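Local coordinates for restriction endonuclease Hpy99I (Helicobacter pylori, PDB 3GOX), which cuts DNA at a specific target sequence as a type II restriction endonuclease of the beta-beta-alpha-metal class, at residues L12-F17 and G33-V38; A20-G25 and F58-A63. All blocks are in the same frame, centred on the assembly; numbering follows the deposited sequence.

Contact 1: residues L12-F17 and G33-V38; sequences LKNDDF and GVIRAV
A type II beta turn from K13 to D16 lays its backbone against I35 of strand 32-39: D15 N donates to I35 O (2.9 Å), I35 N returns a bond to D16 O (2.9 Å), and F17 and V34 follow as an antiparallel non-hydrogen-bonded pair. The turn itself is braced by D16, whose OD2 takes the K13 N-H from well above the carboxylate plane. I35 points at the turn and packs against it. Its CB lies 3.4 Å from K13 O, and with CG1 opposite the carbonyl carbon (chi1 -57°) that branch runs toward D16 O and D16 CB, while CG2 touches N14 OD1. L12 reaches the end of the same side chain only loosely, CD1 to CD1. The amide oxygen of N14 sits over the strand where R36 joins A37, 3.0 Å from A37 N, but the angle is too poor for a hydrogen bond. On the other side, F17 crosses V34 obliquely, with F17 CE1 3.8 Å from V34 CB and V34 CG2 above one face near the ring's rim. V34 CG1 lies over the guanidinium of R36. A water bonded to I35 O (2.8 Å) and R36 NH1 (3.0 Å) also lies close to D15 OD1, consistent with bridging these opposite charges. V137 of the second subunit packs on V34 and R36, so this face adjoins the dimer partner. Past I35 the strand carries a classic beta bulge, in which R36 and A37 together pair with M44 of the neighbouring strand, within the small antiparallel sheet of the SH3-like domain.

Contact 2: residues A20-G25 and F58-A63; sequences AKNQLG and FSELEA
The amide of N22 and the carboxylate of E60 meet with their planes 65° apart, the side chains crossing at about a right angle. They join two parts of the SH3-like domain, the loop after strand 17-20 and the 3-10 turn 58-60 that leads into the short strand 61-63. N22 ND2 sends its N-H to E60 OE1 (3.0 Å, 173°). The oxygen lies in the plane of the amide, yet ND2 comes down on it from above the carboxylate plane. L24 CD2 packs against the same oxygen at 3.6 Å and also borders E60 CB and CG; amide and methyl meet OE1 from different directions, which would help to hold the carboxylate's rotation. A bend at chi2 (-75°) curls the E60 chain back toward them. A20 and L61 form an antiparallel non-hydrogen-bonded pair, and K21 N bonds E60 O (3.0 Å), next to it in the ladder. L61 packs on V45 and V56, and L24 on F47 and V56, which seats both on strands 42-47 and 52-57. Two waters extend the polar link. One accepts the N22 N-H (2.7 Å) and faces both E60 O and E60 OE1, with other acceptors nearby, so its two protons may be shared among them; the other accepts from N22 ND2 and donates to S59 O, 2.9 Å from the water. The K21 side chain, bent at chi3, runs along the backbone from S59 to E62. Its CB and CG lie over E60 O, its CG approaches E62 CB at 4.1 Å, and its CD comes to rest 3.5 Å from S59 O.

In the fold
From the N terminus the chain enters contact 1 through the turn of 12-17, runs along strand 17-20 and then leaves it through the loop of 20-25, the first half of contact 2. Strand 32-39 returns to close contact 1 after 15 intervening residues. Strands 42-47 and 52-57 follow before 58-63 closes contact 2, a much longer loop. The two closures therefore cross. Strand 17-20 is their common centre, flanked by 32-39 and 61-63, so contact 1 joins it to the body of the sheet and contact 2 to the last strand. They touch directly: L12 CD1 lies 3.9 Å from both F58 CD1 and L61 CD1.

Contact 1: residues L12-F17 and G33-V38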
loop_
_atom_site.group_PDB
_atom_site.type_symbol
_atom_site.label_atom_id
_atom_site.label_comp_id
_atom_site.label_asym_id
_atom_site.label_seq_id
_atom_site.Cartn_x
_atom_site.Cartn_y
_atom_site.Cartn_z
ATOM N N LEU A 12 -30.010 -6.287 -25.420
ATOM C CA LEU A 12 -29.351 -5.897 -24.167
ATOM C C LEU A 12 -30.141 -6.468 -22.981
ATOM O O LEU A 12 -31.386 -6.570 -23.014
ATOM C CB LEU A 12 -29.187 -4.378 -24.042
ATOM C CG LEU A 12 -28.160 -3.718 -24.969
ATOM C CD1 LEU A 12 -28.301 -2.199 -24.918
ATOM C CD2 LEU A 12 -26.705 -4.113 -24.638
ATOM N N LYS A 13 -29.404 -6.889 -21.962
ATOM C CA LYS A 13 -29.979 -7.438 -20.734
ATOM C C LYS A 13 -29.519 -6.600 -19.562
ATOM O O LYS A 13 -28.420 -6.034 -19.582
ATOM C CB LYS A 13 -29.510 -8.878 -20.506
ATOM C CG LYS A 13 -29.808 -9.835 -21.627
ATOM C CD LYS A 13 -29.325 -11.227 -21.286
ATOM C CE LYS A 13 -27.816 -11.299 -21.033
ATOM N NZ LYS A 13 -27.352 -12.723 -20.960
ATOM N N ASN A 14 -30.342 -6.530 -18.528
ATOM C CA ASN A 14 -29.890 -5.990 -17.259
ATOM C C ASN A 14 -28.581 -6.661 -16.840
ATOM O O ASN A 14 -28.416 -7.879 -16.990
ATOM C CB ASN A 14 -30.970 -6.127 -16.182
ATOM C CG ASN A 14 -32.104 -5.117 -16.365
ATOM O OD1 ASN A 14 -31.874 -4.007 -16.871
ATOM N ND2 ASN A 14 -33.313 -5.473 -15.909
ATOM N N ASP A 15 -27.654 -5.826 -16.352
ATOM C CA ASP A 15 -26.319 -6.189 -15.858
ATOM C C ASP A 15 -25.273 -6.241 -16.968
ATOM O O ASP A 15 -24.085 -6.373 -16.667
ATOM C CB ASP A 15 -26.298 -7.478 -15.043
ATOM C CG ASP A 15 -27.289 -7.460 -13.897
ATOM O OD1 ASP A 15 -27.484 -6.399 -13.289
ATOM O OD2 ASP A 15 -27.810 -8.544 -13.568
ATOM N N ASP A 16 -25.689 -6.120 -18.230
ATOM C CA ASP A 16 -24.733 -6.037 -19.338
ATOM C C ASP A 16 -23.978 -4.715 -19.283
ATOM O O ASP A 16 -24.490 -3.705 -18.790
ATOM C CB ASP A 16 -25.408 -6.097 -20.712
ATOM C CG ASP A 16 -25.933 -7.469 -21.076
ATOM O OD1 ASP A 16 -25.594 -8.482 -20.426
ATOM O OD2 ASP A 16 -26.668 -7.509 -22.090
ATOM N N PHE A 17 -22.764 -4.723 -19.823
ATOM C CA PHE A 17 -21.950 -3.516 -19.951
ATOM C C PHE A 17 -21.920 -2.966 -21.370
ATOM O O PHE A 17 -21.911 -3.714 -22.343
ATOM C CB PHE A 17 -20.527 -3.793 -19.454
ATOM C CG PHE A 17 -20.447 -3.943 -17.965
ATOM C CD1 PHE A 17 -20.348 -2.835 -17.146
ATOM C CD2 PHE A 17 -20.527 -5.192 -17.383
ATOM C CE1 PHE A 17 -20.310 -2.993 -15.768
ATOM C CE2 PHE A 17 -20.488 -5.347 -16.009
ATOM C CZ PHE A 17 -20.378 -4.234 -15.209
ATOM N N GLY A 33 -21.014 2.050 -19.076
ATOM C CA GLY A 33 -22.206 1.972 -18.251
ATOM C C GLY A 33 -22.674 0.545 -18.091
ATOM O O GLY A 33 -22.293 -0.346 -18.849
ATOM N N VAL A 34 -23.498 0.340 -17.069
ATOM C CA VAL A 34 -24.166 -0.939 -16.827
ATOM C C VAL A 34 -25.683 -0.749 -17.029
ATOM O O VAL A 34 -26.281 0.273 -16.631
ATOM C CB VAL A 34 -23.830 -1.489 -15.430
ATOM C CG1 VAL A 34 -24.241 -0.553 -14.323
ATOM C CG2 VAL A 34 -24.440 -2.869 -15.255
ATOM N N ILE A 35 -26.328 -1.726 -17.668
ATOM C CA ILE A 35 -27.761 -1.650 -17.925
ATOM C C ILE A 35 -28.530 -1.949 -16.644
ATOM O O ILE A 35 -28.317 -2.996 -16.033
ATOM C CB ILE A 35 -28.174 -2.659 -19.021
ATOM C CG1 ILE A 35 -27.369 -2.414 -20.303
ATOM C CG2 ILE A 35 -29.696 -2.623 -19.268
ATOM C CD1 ILE A 35 -27.516 -1.054 -20.836
ATOM N N ARG A 36 -29.414 -1.023 -16.242
ATOM C CA ARG A 36 -30.170 -1.118 -14.995
ATOM C C ARG A 36 -31.655 -1.390 -15.176
ATOM O O ARG A 36 -32.319 -1.859 -14.254
ATOM C CB ARG A 36 -29.980 0.167 -14.160
ATOM C CG ARG A 36 -28.551 0.411 -13.668
ATOM C CD ARG A 36 -27.899 -0.801 -12.984
ATOM N NE ARG A 36 -27.082 -0.422 -11.844
ATOM C CZ ARG A 36 -26.216 -1.227 -11.241
ATOM N NH1 ARG A 36 -26.008 -2.456 -11.704
ATOM N NH2 ARG A 36 -25.534 -0.783 -10.186
ATOM N N ALA A 37 -32.176 -1.037 -16.345
ATOM C CA ALA A 37 -33.532 -1.412 -16.731
ATOM C C ALA A 37 -33.605 -1.413 -18.245
ATOM O O ALA A 37 -32.834 -0.741 -18.906
ATOM C CB ALA A 37 -34.566 -0.447 -16.126
ATOM N N VAL A 38 -34.551 -2.190 -18.767
ATOM C CA VAL A 38 -34.802 -2.293 -20.201
ATOM C C VAL A 38 -36.255 -1.921 -20.495
ATOM O O VAL A 38 -37.179 -2.424 -19.851
ATOM C CB VAL A 38 -34.521 -3.727 -20.724
ATOM C CG1 VAL A 38 -34.889 -3.846 -22.200
ATOM C CG2 VAL A 38 -33.056 -4.125 -20.494
HETATM O O HOH W 1 -27.978 -3.971 -13.399
#

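Contact 2: residues A20-G25 and F58-A63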
loop_
_atom_site.group_PDB
_atom_site.type_symbol
_atom_site.label_atom_id
_atom_site.label_comp_id
_atom_site.label_asym_id
_atom_site.label_seq_id
_atom_site.Cartn_x
_atom_site.Cartn_y
_atom_site.Cartn_z
ATOM N N ALA A 20 -21.074 4.294 -24.387
ATOM C CA ALA A 20 -21.714 5.317 -25.207
ATOM C C ALA A 20 -20.963 5.454 -26.519
ATOM O O ALA A 20 -19.767 5.705 -26.526
ATOM C CB ALA A 20 -21.730 6.660 -24.466
ATOM N N LYS A 21 -21.674 5.303 -27.630
ATOM C CA LYS A 21 -21.062 5.504 -28.942
ATOM C C LYS A 21 -20.764 6.972 -29.218
ATOM O O LYS A 21 -19.787 7.280 -29.877
ATOM C CB LYS A 21 -21.973 4.973 -30.051
ATOM C CG LYS A 21 -22.123 3.469 -30.068
ATOM C CD LYS A 21 -23.095 3.014 -31.179
ATOM C CE LYS A 21 -22.416 2.957 -32.520
ATOM N NZ LYS A 21 -23.136 2.042 -33.448
ATOM N N ASN A 22 -21.637 7.851 -28.739
ATOM C CA ASN A 22 -21.570 9.279 -29.005
ATOM C C ASN A 22 -21.809 10.038 -27.709
ATOM O O ASN A 22 -21.987 9.432 -26.654
ATOM C CB ASN A 22 -22.644 9.678 -30.030
ATOM C CG ASN A 22 -22.754 8.692 -31.179
ATOM O OD1 ASN A 22 -21.800 8.505 -31.929
ATOM N ND2 ASN A 22 -23.918 8.051 -31.309
ATOM N N GLN A 23 -21.819 11.365 -27.788
ATOM C CA GLN A 23 -22.119 12.216 -26.638
ATOM C C GLN A 23 -23.572 12.091 -26.224
ATOM O O GLN A 23 -24.483 12.260 -27.042
ATOM C CB GLN A 23 -21.836 13.683 -26.978
ATOM C CG GLN A 23 -21.821 14.625 -25.761
ATOM C CD GLN A 23 -20.491 14.669 -25.029
ATOM O OE1 GLN A 23 -19.431 14.388 -25.604
ATOM N NE2 GLN A 23 -20.534 15.077 -23.750
ATOM N N LEU A 24 -23.784 11.842 -24.943
ATOM C CA LEU A 24 -25.117 11.772 -24.361
ATOM C C LEU A 24 -25.184 12.770 -23.210
ATOM O O LEU A 24 -24.918 12.430 -22.059
ATOM C CB LEU A 24 -25.412 10.346 -23.886
ATOM C CG LEU A 24 -25.369 9.257 -24.957
ATOM C CD1 LEU A 24 -25.328 7.841 -24.356
ATOM C CD2 LEU A 24 -26.511 9.388 -25.965
ATOM N N GLY A 25 -25.517 14.014 -23.535
ATOM C CA GLY A 25 -25.533 15.087 -22.542
ATOM C C GLY A 25 -24.145 15.272 -21.947
ATOM O O GLY A 25 -23.205 15.625 -22.668
ATOM N N PHE A 58 -31.083 2.083 -27.706
ATOM C CA PHE A 58 -30.126 0.998 -27.969
ATOM C C PHE A 58 -29.125 1.377 -29.059
ATOM O O PHE A 58 -27.964 0.965 -29.010
ATOM C CB PHE A 58 -30.837 -0.296 -28.400
ATOM C CG PHE A 58 -31.424 -1.123 -27.270
ATOM C CD1 PHE A 58 -31.646 -0.605 -26.010
ATOM C CD2 PHE A 58 -31.803 -2.440 -27.519
ATOM C CE1 PHE A 58 -32.228 -1.402 -25.006
ATOM C CE2 PHE A 58 -32.375 -3.234 -26.522
ATOM C CZ PHE A 58 -32.591 -2.709 -25.273
ATOM N N SER A 59 -29.566 2.167 -30.039
ATOM C CA SER A 59 -28.700 2.552 -31.159
ATOM C C SER A 59 -27.504 3.405 -30.751
ATOM O O SER A 59 -26.525 3.481 -31.500
ATOM C CB SER A 59 -29.503 3.280 -32.236
ATOM O OG SER A 59 -30.004 4.516 -31.765
ATOM N N GLU A 60 -27.591 4.026 -29.579
ATOM C CA GLU A 60 -26.530 4.888 -29.042
ATOM C C GLU A 60 -25.524 4.108 -28.177
ATOM O O GLU A 60 -24.596 4.706 -27.646
ATOM C CB GLU A 60 -27.154 6.003 -28.201
ATOM C CG GLU A 60 -28.034 6.968 -28.951
ATOM C CD GLU A 60 -27.260 7.959 -29.796
ATOM O OE1 GLU A 60 -26.147 8.366 -29.383
ATOM O OE2 GLU A 60 -27.752 8.320 -30.890
ATOM N N LEU A 61 -25.717 2.793 -28.029
ATOM C CA LEU A 61 -24.894 1.953 -27.125
ATOM C C LEU A 61 -24.209 0.838 -27.894
ATOM O O LEU A 61 -24.752 0.348 -28.888
ATOM C CB LEU A 61 -25.769 1.307 -26.057
ATOM C CG LEU A 61 -26.541 2.274 -25.152
ATOM C CD1 LEU A 61 -27.539 1.545 -24.259
ATOM C CD2 LEU A 61 -25.595 3.153 -24.327
ATOM N N GLU A 62 -23.016 0.452 -27.428
ATOM C CA GLU A 62 -22.292 -0.676 -27.973
ATOM C C GLU A 62 -21.925 -1.607 -26.799
ATOM O O GLU A 62 -21.284 -1.193 -25.841
ATOM C CB GLU A 62 -21.039 -0.198 -28.688
ATOM C CG GLU A 62 -20.239 -1.299 -29.313
ATOM C CD GLU A 62 -18.990 -0.783 -30.013
ATOM O OE1 GLU A 62 -18.967 0.397 -30.454
ATOM O OE2 GLU A 62 -18.030 -1.572 -30.125
ATOM N N ALA A 63 -22.339 -2.864 -26.873
ATOM C CA ALA A 63 -21.975 -3.863 -25.869
ATOM C C ALA A 63 -20.473 -4.095 -25.882
ATOM O O ALA A 63 -19.838 -4.136 -26.934
ATOM C CB ALA A 63 -22.682 -5.195 -26.137
HETATM O O HOH W 2 -24.053 7.434 -27.718
HETATM O O HOH W 3 -25.645 5.942 -32.851
#